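Local coordinates for protein halocarboxylic acid dehalogenase DehI (Pseudomonas putida, PDB 3BJX) that probably hydrolyses the carbon-halogen bond of 2-halocarboxylic acids, releasing halide, at residues A151-S155 with E156-S160; L139-M143 with Q144-V148; K190-A193 with D194-H198; K131-L134 with L135-L139. All blocks are in the same frame, centred on the assembly; numbering follows the deposited sequence.

The four contacts illustrate how the chemistry of neighbouring turns follows their place in an all-helical fold. Contact 4 lies deepest, wholly within helix 112-143, and pairs backbone bonds with apolar side chains. Contact 2 closes the same helix, shares Leu-139 with contact 4, and is buried yet strongly charged, and it also meets the second subunit. Contact 3, at the end of helix 183-195, is partly buried and supplies the complementary side of that meeting: Arg-146 of one subunit pairs with Asp-194 of the other. Contact 1, centred about 21 Å from contact 2, is a surface turn that starts the short helix 155-158 and relies on weaker, mostly backbone-directed bonds.

Contact 1: residues A151-S155 with E156-S160; sequences AEVSS and ELRAS
Ser-155 O accepts the backbone N of Ala-159 at 2.9 Å, the shortest of the bonds that wind residues 155-159 into a single turn. One residue earlier, Ser-154 O is shared by two amides, Leu-157 N and Arg-158 N, each at 3.3 Å. They come from different directions: Arg-158 N lies in the carbonyl plane, whereas Leu-157 N stands above it. The Arg-158 side chain then folds back along the loop that leads into the helix. Its bend at chi3 (-82°) carries NE to Val-153 O, a weak bond of 3.3 Å made at the edge of the guanidinium, while one face of that group rests over Ser-155 CA. Packing begins where the branch of Val-153 meets Leu-157 at about a right angle; CG1 presses on Leu-157 CB at 3.3 Å, tighter than normal carbon contact. CG1 lies opposite the valine's own backbone N (chi1 176°), which directs it at the new turn. Pro-251 adjoins Val-153 and Arg-158, and Tyr-79 at the start of helix 78-90 adjoins Leu-157. The whole is a helix start at the protein surface, with Ser-154 in the N-cap position of helix 155-158.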
loop_
_atom_site.group_PDB
_atom_site.type_symbol
_atom_site.label_atom_id
_atom_site.label_comp_id
_atom_site.label_asym_id
_atom_site.label_seq_id
_atom_site.Cartn_x
_atom_site.Cartn_y
_atom_site.Cartn_z
ATOM N N ALA A 151 23.386 -6.501 10.975
ATOM C CA ALA A 151 23.233 -7.460 12.048
ATOM C C ALA A 151 24.493 -8.306 12.214
ATOM O O ALA A 151 25.332 -8.380 11.308
ATOM C CB ALA A 151 22.014 -8.331 11.805
ATOM N N GLU A 152 24.621 -8.910 13.391
ATOM C CA GLU A 152 25.695 -9.838 13.721
ATOM C C GLU A 152 25.301 -11.265 13.360
ATOM O O GLU A 152 24.468 -11.871 14.032
ATOM C CB GLU A 152 26.004 -9.744 15.214
ATOM C CG GLU A 152 27.303 -9.047 15.518
ATOM C CD GLU A 152 28.476 -9.995 15.371
ATOM O OE1 GLU A 152 28.548 -10.964 16.180
ATOM O OE2 GLU A 152 29.307 -9.775 14.445
ATOM N N VAL A 153 25.937 -11.794 12.314
ATOM C CA VAL A 153 25.545 -13.050 11.667
ATOM C C VAL A 153 26.777 -13.977 11.528
ATOM O O VAL A 153 27.888 -13.526 11.252
ATOM C CB VAL A 153 24.851 -12.745 10.275
ATOM C CG1 VAL A 153 24.509 -14.003 9.490
ATOM C CG2 VAL A 153 23.596 -11.904 10.467
ATOM N N SER A 154 26.580 -15.270 11.745
ATOM C CA SER A 154 27.675 -16.232 11.697
ATOM C C SER A 154 28.261 -16.285 10.282
ATOM O O SER A 154 27.592 -15.889 9.330
ATOM C CB SER A 154 27.124 -17.600 12.056
ATOM O OG SER A 154 26.313 -18.037 10.981
ATOM N N SER A 155 29.483 -16.785 10.131
ATOM C CA SER A 155 30.105 -16.889 8.798
ATOM C C SER A 155 29.256 -17.706 7.793
ATOM O O SER A 155 29.216 -17.395 6.605
ATOM C CB SER A 155 31.504 -17.501 8.880
ATOM O OG SER A 155 32.157 -17.110 10.070
ATOM N N GLU A 156 28.603 -18.751 8.294
ATOM C CA GLU A 156 27.814 -19.693 7.495
ATOM C C GLU A 156 26.616 -19.035 6.802
ATOM O O GLU A 156 26.235 -19.438 5.715
ATOM C CB GLU A 156 27.345 -20.859 8.378
ATOM C CG GLU A 156 28.471 -21.768 8.864
ATOM C CD GLU A 156 29.169 -21.292 10.155
ATOM O OE1 GLU A 156 28.487 -20.895 11.146
ATOM O OE2 GLU A 156 30.412 -21.383 10.181
ATOM N N LEU A 157 26.037 -18.023 7.433
ATOM C CA LEU A 157 24.902 -17.309 6.860
ATOM C C LEU A 157 25.335 -16.092 6.039
ATOM O O LEU A 157 24.569 -15.549 5.258
ATOM C CB LEU A 157 23.931 -16.900 7.960
ATOM C CG LEU A 157 23.134 -18.021 8.630
ATOM C CD1 LEU A 157 22.501 -17.509 9.907
ATOM C CD2 LEU A 157 22.064 -18.535 7.672
ATOM N N ARG A 158 26.575 -15.671 6.245
ATOM C CA ARG A 158 27.200 -14.633 5.453
ATOM C C ARG A 158 27.734 -15.171 4.135
ATOM O O ARG A 158 27.891 -14.417 3.161
ATOM C CB ARG A 158 28.332 -14.023 6.244
ATOM C CG ARG A 158 27.954 -12.754 6.954
ATOM C CD ARG A 158 29.193 -12.022 7.401
ATOM N NE ARG A 158 29.696 -12.585 8.652
ATOM C CZ ARG A 158 30.806 -13.316 8.782
ATOM N NH1 ARG A 158 31.579 -13.589 7.741
ATOM N NH2 ARG A 158 31.140 -13.774 9.979
ATOM N N ALA A 159 28.028 -16.472 4.112
ATOM C CA ALA A 159 28.518 -17.137 2.912
ATOM C C ALA A 159 27.539 -16.867 1.795
ATOM O O ALA A 159 26.351 -16.712 2.033
ATOM C CB ALA A 159 28.673 -18.652 3.144
ATOM N N SER A 160 28.027 -16.783 0.572
ATOM C CA SER A 160 27.111 -16.580 -0.541
ATOM C C SER A 160 26.797 -17.867 -1.277
ATOM O O SER A 160 27.519 -18.858 -1.175
ATOM C CB SER A 160 27.593 -15.480 -1.492
ATOM O OG SER A 160 28.993 -15.438 -1.540
#

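Contact 2: residues L139-M143 with Q144-V148; sequences LSESM and QMRPV
Glu-141 and Arg-146 meet at both backbone and side chain where a Schellman motif ends helix 112-143. Arg-146 N reaches back to Glu-141 O at 3.1 Å and Met-145 N to Ser-142 O at 2.9 Å, with Met-145, a selenomethionine, taking the positive phi of the C-prime position. The tight part is the salt bridge: Arg-146 NE gives Glu-141 OE2 a nearly straight bond of 2.6 Å (174°). The oxygen lies in the guanidinium plane, yet the donor meets it from above the carboxylate, the two planes being 42° apart. A bend at chi3 (-65°) curls the arginine round OE2 and brings NE inward. Arg-248 also bridges to OE2 and Arg-244 to OE1, so the buried carboxylate is held from several directions and probably stays ionised. Arg-146 NH1, in turn, pairs with Asp-194 of the second subunit. A leucine in place of Arg-146 would probably leave that aspartate without one of its mates and Glu-141 OE2 leaning on Arg-248. Val-148 CG2 packs against the start of the glutamate side chain, 3.8 Å from Glu-141 CB. On the solvent side the exposed ring of Pro-147 turns away from the helix. Buried but less direct is the link by which the Gln-144 side chain reaches the Ser-140 hydroxyl. Ser-140 OG, which also bonds Gln-281, is 3.7 Å from Gln-144 NE2; a single water between them donates to OG and accepts from NE2, each at 2.9 Å.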
loop_
_atom_site.group_PDB
_atom_site.type_symbol
_atom_site.label_atom_id
_atom_site.label_comp_id
_atom_site.label_asym_id
_atom_site.label_seq_id
_atom_site.Cartn_x
_atom_site.Cartn_y
_atom_site.Cartn_z
ATOM N N LEU A 139 14.330 -2.417 0.347
ATOM C CA LEU A 139 14.106 -1.140 -0.317
ATOM C C LEU A 139 13.060 -0.244 0.356
ATOM O O LEU A 139 13.284 0.934 0.457
ATOM C CB LEU A 139 13.748 -1.359 -1.789
ATOM C CG LEU A 139 14.710 -2.083 -2.751
ATOM C CD1 LEU A 139 14.281 -1.852 -4.177
ATOM C CD2 LEU A 139 16.166 -1.692 -2.562
ATOM N N SER A 140 11.922 -0.794 0.795
ATOM C CA SER A 140 10.845 0.026 1.315
ATOM C C SER A 140 11.222 0.553 2.681
ATOM O O SER A 140 11.008 1.734 2.998
ATOM C CB SER A 140 9.547 -0.768 1.410
ATOM O OG SER A 140 8.519 0.019 2.009
ATOM N N GLU A 141 11.806 -0.330 3.485
ATOM C CA GLU A 141 12.183 0.002 4.848
ATOM C C GLU A 141 13.228 1.130 4.930
ATOM O O GLU A 141 13.095 2.063 5.739
ATOM C CB GLU A 141 12.657 -1.283 5.530
ATOM C CG GLU A 141 12.293 -1.451 6.989
ATOM C CD GLU A 141 10.844 -1.160 7.329
ATOM O OE1 GLU A 141 9.932 -1.469 6.542
ATOM O OE2 GLU A 141 10.623 -0.632 8.430
ATOM N N SER A 142 14.254 1.061 4.078
ATOM C CA SER A 142 15.294 2.092 4.030
ATOM C C SER A 142 14.787 3.398 3.394
ATOM O O SER A 142 15.121 4.509 3.849
ATOM C CB SER A 142 16.560 1.580 3.335
ATOM O OG SER A 142 16.281 1.079 2.037
HETATM N N MSE A 143 13.974 3.258 2.347
HETATM C CA MSE A 143 13.229 4.379 1.780
HETATM C C MSE A 143 12.523 5.176 2.868
HETATM O O MSE A 143 12.478 6.398 2.820
HETATM C CB MSE A 143 12.197 3.872 0.774
HETATM C CG MSE A 143 11.377 4.950 0.100
HETATM SE SE MSE A 143 12.510 6.297 -0.777
HETATM C CE MSE A 143 13.660 5.095 -1.814
ATOM N N GLN A 144 11.984 4.470 3.855
ATOM C CA GLN A 144 11.317 5.109 4.990
ATOM C C GLN A 144 12.200 5.380 6.243
ATOM O O GLN A 144 11.678 5.563 7.329
ATOM C CB GLN A 144 10.041 4.336 5.354
ATOM C CG GLN A 144 8.991 4.350 4.259
ATOM C CD GLN A 144 7.785 3.515 4.645
ATOM O OE1 GLN A 144 7.510 3.349 5.825
ATOM N NE2 GLN A 144 7.061 2.985 3.653
HETATM N N MSE A 145 13.522 5.427 6.074
HETATM C CA MSE A 145 14.462 5.793 7.160
HETATM C C MSE A 145 14.425 4.870 8.405
HETATM O O MSE A 145 14.507 5.330 9.561
HETATM C CB MSE A 145 14.231 7.246 7.594
HETATM C CG MSE A 145 13.985 8.212 6.460
HETATM SE SE MSE A 145 15.656 8.730 5.649
HETATM C CE MSE A 145 16.486 9.688 7.153
ATOM N N ARG A 146 14.265 3.580 8.159
ATOM C CA ARG A 146 14.373 2.584 9.211
ATOM C C ARG A 146 15.510 1.644 8.842
ATOM O O ARG A 146 15.814 1.478 7.653
ATOM C CB ARG A 146 13.027 1.872 9.476
ATOM C CG ARG A 146 12.049 2.736 10.309
ATOM C CD ARG A 146 10.763 1.987 10.707
ATOM N NE ARG A 146 9.946 1.636 9.550
ATOM C CZ ARG A 146 8.942 2.362 9.061
ATOM N NH1 ARG A 146 8.588 3.515 9.626
ATOM N NH2 ARG A 146 8.283 1.919 7.986
ATOM N N PRO A 147 16.180 1.070 9.857
ATOM C CA PRO A 147 17.422 0.331 9.591
ATOM C C PRO A 147 17.252 -0.996 8.828
ATOM O O PRO A 147 16.287 -1.754 9.018
ATOM C CB PRO A 147 18.015 0.127 10.991
ATOM C CG PRO A 147 16.858 0.177 11.913
ATOM C CD PRO A 147 15.853 1.110 11.301
ATOM N N VAL A 148 18.200 -1.255 7.943
ATOM C CA VAL A 148 18.172 -2.453 7.145
ATOM C C VAL A 148 19.547 -3.103 7.277
ATOM O O VAL A 148 20.544 -2.528 6.862
ATOM C CB VAL A 148 17.812 -2.132 5.675
ATOM C CG1 VAL A 148 17.910 -3.358 4.841
ATOM C CG2 VAL A 148 16.425 -1.604 5.592
HETATM O O HOH W 1 8.206 2.762 0.982
#

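Contact 3: residues K190-A193 with D194-H198; sequences KRVA and DLHYH. With SO4 (sulfate ion), chain K.
Val-192 O is gripped twice by His-196: strongly by the ring, whose ND1 donates at 2.7 Å, and weakly by the backbone N. The carbonyl oxygen sits at the edge of the imidazole and close to its plane, and the two side chains lie side by side, Val-192 CG2 being 3.8 Å from His-196 CE1. With NE2 bonded to Ser-290, the ring's rotation is fixed at both nitrogens. On another side of the helix Lys-190 reaches over one turn to Asp-194. A bend at chi2 (65°) turns its chain across the carboxylate, CE and NZ both close to it, and NZ meets the syn lone pair of OD1 at 2.8 Å in a salt bridge. The same ammonium bonds Met-145 O of the second subunit; with an alanine in place of Lys-190, that carbonyl would probably lose its donor and Asp-194 a counter-charge within its own helix. Arg-191, bridged to Asp-220, lays one guanidinium face over Leu-195, whose CD1 is 3.7 Å from NH1. Past the helix, Tyr-197 OH donates at 2.8 Å to O1 of a sulfate ion, probably from the crystallisation liquor, and its ring makes a cation-pi contact with Arg-244 of the second subunit. Positive phi at Tyr-197 takes the chain out of the helix, with His-198 N bonding Ala-193 O at 2.8 Å and Tyr-197 N bonding Asp-194 O: a Schellman motif that ends helix 183-195 at the subunit interface.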
loop_
_atom_site.group_PDB
_atom_site.type_symbol
_atom_site.label_atom_id
_atom_site.label_comp_id
_atom_site.label_asym_id
_atom_site.label_seq_id
_atom_site.Cartn_x
_atom_site.Cartn_y
_atom_site.Cartn_z
ATOM N N LYS A 190 -7.222 -8.713 -15.792
ATOM C CA LYS A 190 -7.869 -7.664 -15.036
ATOM C C LYS A 190 -8.746 -8.245 -13.924
ATOM O O LYS A 190 -8.771 -7.696 -12.807
ATOM C CB LYS A 190 -8.645 -6.699 -15.970
ATOM C CG LYS A 190 -9.571 -5.705 -15.258
ATOM C CD LYS A 190 -8.817 -4.692 -14.363
ATOM C CE LYS A 190 -9.701 -3.538 -13.940
ATOM N NZ LYS A 190 -9.134 -2.752 -12.773
ATOM N N ARG A 191 -9.432 -9.359 -14.214
ATOM C CA ARG A 191 -10.278 -10.067 -13.208
ATOM C C ARG A 191 -9.488 -10.623 -12.007
ATOM O O ARG A 191 -9.935 -10.538 -10.853
ATOM C CB ARG A 191 -11.166 -11.145 -13.861
ATOM C CG ARG A 191 -11.617 -12.303 -12.937
ATOM C CD ARG A 191 -13.033 -12.183 -12.322
ATOM N NE ARG A 191 -13.411 -13.460 -11.673
ATOM C CZ ARG A 191 -14.147 -13.597 -10.558
ATOM N NH1 ARG A 191 -14.642 -12.535 -9.920
ATOM N NH2 ARG A 191 -14.386 -14.815 -10.069
ATOM N N VAL A 192 -8.304 -11.165 -12.263
ATOM C CA VAL A 192 -7.515 -11.748 -11.167
ATOM C C VAL A 192 -6.841 -10.658 -10.331
ATOM O O VAL A 192 -6.725 -10.777 -9.110
ATOM C CB VAL A 192 -6.548 -12.862 -11.667
ATOM C CG1 VAL A 192 -5.439 -12.298 -12.553
ATOM C CG2 VAL A 192 -6.034 -13.682 -10.507
ATOM N N ALA A 193 -6.450 -9.575 -10.996
ATOM C CA ALA A 193 -5.951 -8.383 -10.338
ATOM C C ALA A 193 -7.034 -7.744 -9.437
ATOM O O ALA A 193 -6.803 -7.528 -8.250
ATOM C CB ALA A 193 -5.454 -7.396 -11.380
ATOM N N ASP A 194 -8.206 -7.450 -10.001
ATOM C CA ASP A 194 -9.335 -6.969 -9.203
ATOM C C ASP A 194 -9.711 -7.931 -8.065
ATOM O O ASP A 194 -9.986 -7.487 -6.953
ATOM C CB ASP A 194 -10.552 -6.639 -10.076
ATOM C CG ASP A 194 -10.355 -5.384 -10.927
ATOM O OD1 ASP A 194 -9.432 -4.573 -10.650
ATOM O OD2 ASP A 194 -11.139 -5.206 -11.891
ATOM N N LEU A 195 -9.697 -9.235 -8.325
ATOM C CA LEU A 195 -9.962 -10.233 -7.269
ATOM C C LEU A 195 -9.137 -10.021 -5.981
ATOM O O LEU A 195 -9.637 -10.215 -4.883
ATOM C CB LEU A 195 -9.744 -11.653 -7.788
ATOM C CG LEU A 195 -10.446 -12.783 -7.012
ATOM C CD1 LEU A 195 -11.847 -13.022 -7.555
ATOM C CD2 LEU A 195 -9.631 -14.065 -7.079
ATOM N N HIS A 196 -7.879 -9.624 -6.141
ATOM C CA HIS A 196 -6.953 -9.422 -5.035
ATOM C C HIS A 196 -6.964 -7.960 -4.571
ATOM O O HIS A 196 -6.219 -7.575 -3.665
ATOM C CB HIS A 196 -5.543 -9.779 -5.504
ATOM C CG HIS A 196 -5.329 -11.242 -5.747
ATOM N ND1 HIS A 196 -5.772 -11.884 -6.885
ATOM C CD2 HIS A 196 -4.673 -12.179 -5.020
ATOM C CE1 HIS A 196 -5.431 -13.159 -6.831
ATOM N NE2 HIS A 196 -4.756 -13.363 -5.713
ATOM N N TYR A 197 -7.822 -7.158 -5.210
ATOM C CA TYR A 197 -7.801 -5.692 -5.119
ATOM C C TYR A 197 -6.411 -5.139 -5.358
ATOM O O TYR A 197 -5.869 -4.379 -4.536
ATOM C CB TYR A 197 -8.454 -5.189 -3.812
ATOM C CG TYR A 197 -9.924 -5.532 -3.782
ATOM C CD1 TYR A 197 -10.845 -4.769 -4.491
ATOM C CD2 TYR A 197 -10.385 -6.650 -3.087
ATOM C CE1 TYR A 197 -12.188 -5.093 -4.507
ATOM C CE2 TYR A 197 -11.740 -6.981 -3.081
ATOM C CZ TYR A 197 -12.636 -6.196 -3.800
ATOM O OH TYR A 197 -13.983 -6.518 -3.802
ATOM N N HIS A 198 -5.846 -5.538 -6.493
ATOM C CA HIS A 198 -4.504 -5.141 -6.922
ATOM C C HIS A 198 -4.578 -4.098 -8.047
ATOM O O HIS A 198 -5.591 -3.982 -8.724
ATOM C CB HIS A 198 -3.761 -6.365 -7.459
ATOM C CG HIS A 198 -3.181 -7.258 -6.399
ATOM N ND1 HIS A 198 -2.738 -8.537 -6.671
ATOM C CD2 HIS A 198 -2.968 -7.062 -5.075
ATOM C CE1 HIS A 198 -2.258 -9.077 -5.560
ATOM N NE2 HIS A 198 -2.379 -8.199 -4.581
HETATM S S SO4 K . -16.379 -4.553 -3.379
HETATM O O1 SO4 K . -16.557 -5.643 -4.342
HETATM O O2 SO4 K . -16.289 -5.080 -2.017
HETATM O O3 SO4 K . -15.143 -3.846 -3.697
HETATM O O4 SO4 K . -17.504 -3.626 -3.460
#

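Contact 4: residues K131-L134 with L135-L139; sequences KYLL and LITAL
Tyr-132 and Leu-135 leave the helix side by side, pointing the same way, and touch lightly where Leu-135 CD2 comes within 4.2 Å of Tyr-132 CD1. The methyl approaches the ring obliquely. Beyond this touch the phenol runs on to Trp-49, bonding its carbonyl through OH and meeting its ring, while Leu-135 packs on Leu-75 and Ser-71. Leu-133 and Thr-137, one turn apart, are a second pair set side by side on a different face, with Leu-133 CD1 3.9 Å from Thr-137 OG1. Thr-137 swings OG1 back beside its own backbone N (chi1 -49°), and this aims the hydroxyl at Leu-133 O, the same carbonyl that takes Thr-137 N at 3.1 Å. The hydroxyl's own bond to that oxygen is modelled so short that its exact length is doubtful. Ile-136 sets CG1 alongside the backbone instead, 3.4 Å from Tyr-132 O, which accepts Ile-136 N at 3.0 Å. Of the regular bonds, Ala-138 N to Leu-134 O is short, at 2.7 Å. The side chains fan out to separate neighbours: Leu-134 meets helix 78-90, whereas Leu-133, Ile-136 and Thr-137 meet helix 267-299. Lys-131 is buried too, its charge answered by Glu-81. Such a turn, buried among other helices and the loops between them, is characteristic of a central helix in an all-alpha fold, the part that helix 112-143 plays here.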
loop_
_atom_site.group_PDB
_atom_site.type_symbol
_atom_site.label_atom_id
_atom_site.label_comp_id
_atom_site.label_asym_id
_atom_site.label_seq_id
_atom_site.Cartn_x
_atom_site.Cartn_y
_atom_site.Cartn_z
ATOM N N LYS A 131 11.753 -14.264 -2.373
ATOM C CA LYS A 131 13.038 -13.521 -2.513
ATOM C C LYS A 131 12.778 -12.054 -2.842
ATOM O O LYS A 131 13.346 -11.153 -2.205
ATOM C CB LYS A 131 13.968 -14.162 -3.543
ATOM C CG LYS A 131 14.256 -15.612 -3.243
ATOM C CD LYS A 131 15.350 -16.179 -4.088
ATOM C CE LYS A 131 16.705 -15.918 -3.463
ATOM N NZ LYS A 131 17.793 -16.613 -4.246
ATOM N N TYR A 132 11.881 -11.820 -3.800
ATOM C CA TYR A 132 11.460 -10.471 -4.142
ATOM C C TYR A 132 10.775 -9.730 -3.013
ATOM O O TYR A 132 10.907 -8.527 -2.907
ATOM C CB TYR A 132 10.553 -10.468 -5.372
ATOM C CG TYR A 132 11.311 -10.500 -6.652
ATOM C CD1 TYR A 132 12.171 -9.453 -6.998
ATOM C CD2 TYR A 132 11.175 -11.583 -7.541
ATOM C CE1 TYR A 132 12.892 -9.491 -8.201
ATOM C CE2 TYR A 132 11.864 -11.615 -8.733
ATOM C CZ TYR A 132 12.733 -10.577 -9.056
ATOM O OH TYR A 132 13.399 -10.617 -10.250
ATOM N N LEU A 133 10.014 -10.434 -2.193
ATOM C CA LEU A 133 9.430 -9.828 -0.991
ATOM C C LEU A 133 10.497 -9.249 -0.044
ATOM O O LEU A 133 10.242 -8.257 0.624
ATOM C CB LEU A 133 8.525 -10.832 -0.248
ATOM C CG LEU A 133 7.770 -10.388 1.007
ATOM C CD1 LEU A 133 6.910 -9.107 0.770
ATOM C CD2 LEU A 133 6.914 -11.545 1.586
ATOM N N LEU A 134 11.678 -9.858 0.001
ATOM C CA LEU A 134 12.785 -9.357 0.824
ATOM C C LEU A 134 13.424 -8.133 0.208
ATOM O O LEU A 134 13.617 -7.126 0.889
ATOM C CB LEU A 134 13.860 -10.424 1.019
ATOM C CG LEU A 134 13.524 -11.566 1.950
ATOM C CD1 LEU A 134 14.448 -12.719 1.621
ATOM C CD2 LEU A 134 13.575 -11.160 3.454
ATOM N N LEU A 135 13.780 -8.231 -1.075
ATOM C CA LEU A 135 14.310 -7.081 -1.827
ATOM C C LEU A 135 13.415 -5.841 -1.644
ATOM O O LEU A 135 13.868 -4.833 -1.120
ATOM C CB LEU A 135 14.508 -7.416 -3.315
ATOM C CG LEU A 135 14.870 -6.244 -4.250
ATOM C CD1 LEU A 135 16.130 -5.518 -3.793
ATOM C CD2 LEU A 135 15.026 -6.675 -5.688
ATOM N N ILE A 136 12.149 -5.946 -2.045
ATOM C CA ILE A 136 11.170 -4.863 -1.945
ATOM C C ILE A 136 11.014 -4.339 -0.511
ATOM O O ILE A 136 10.892 -3.123 -0.304
ATOM C CB ILE A 136 9.809 -5.308 -2.567
ATOM C CG1 ILE A 136 9.940 -5.541 -4.100
ATOM C CG2 ILE A 136 8.658 -4.393 -2.188
ATOM C CD1 ILE A 136 10.735 -4.519 -4.867
ATOM N N THR A 137 11.032 -5.253 0.466
ATOM C CA THR A 137 11.093 -4.889 1.895
ATOM C C THR A 137 12.395 -4.179 2.299
ATOM O O THR A 137 12.312 -3.182 3.021
ATOM C CB THR A 137 10.815 -6.090 2.842
ATOM O OG1 THR A 137 9.633 -6.765 2.411
ATOM C CG2 THR A 137 10.590 -5.613 4.295
ATOM N N ALA A 138 13.576 -4.657 1.856
ATOM C CA ALA A 138 14.839 -3.938 2.157
ATOM C C ALA A 138 14.795 -2.517 1.592
ATOM O O ALA A 138 15.131 -1.538 2.278
ATOM C CB ALA A 138 16.057 -4.683 1.626
ATOM N N LEU A 139 14.330 -2.417 0.347
ATOM C CA LEU A 139 14.106 -1.140 -0.317
ATOM C C LEU A 139 13.060 -0.244 0.356
ATOM O O LEU A 139 13.284 0.934 0.457
ATOM C CB LEU A 139 13.748 -1.359 -1.789
ATOM C CG LEU A 139 14.710 -2.083 -2.751
ATOM C CD1 LEU A 139 14.281 -1.852 -4.177
ATOM C CD2 LEU A 139 16.166 -1.692 -2.562
#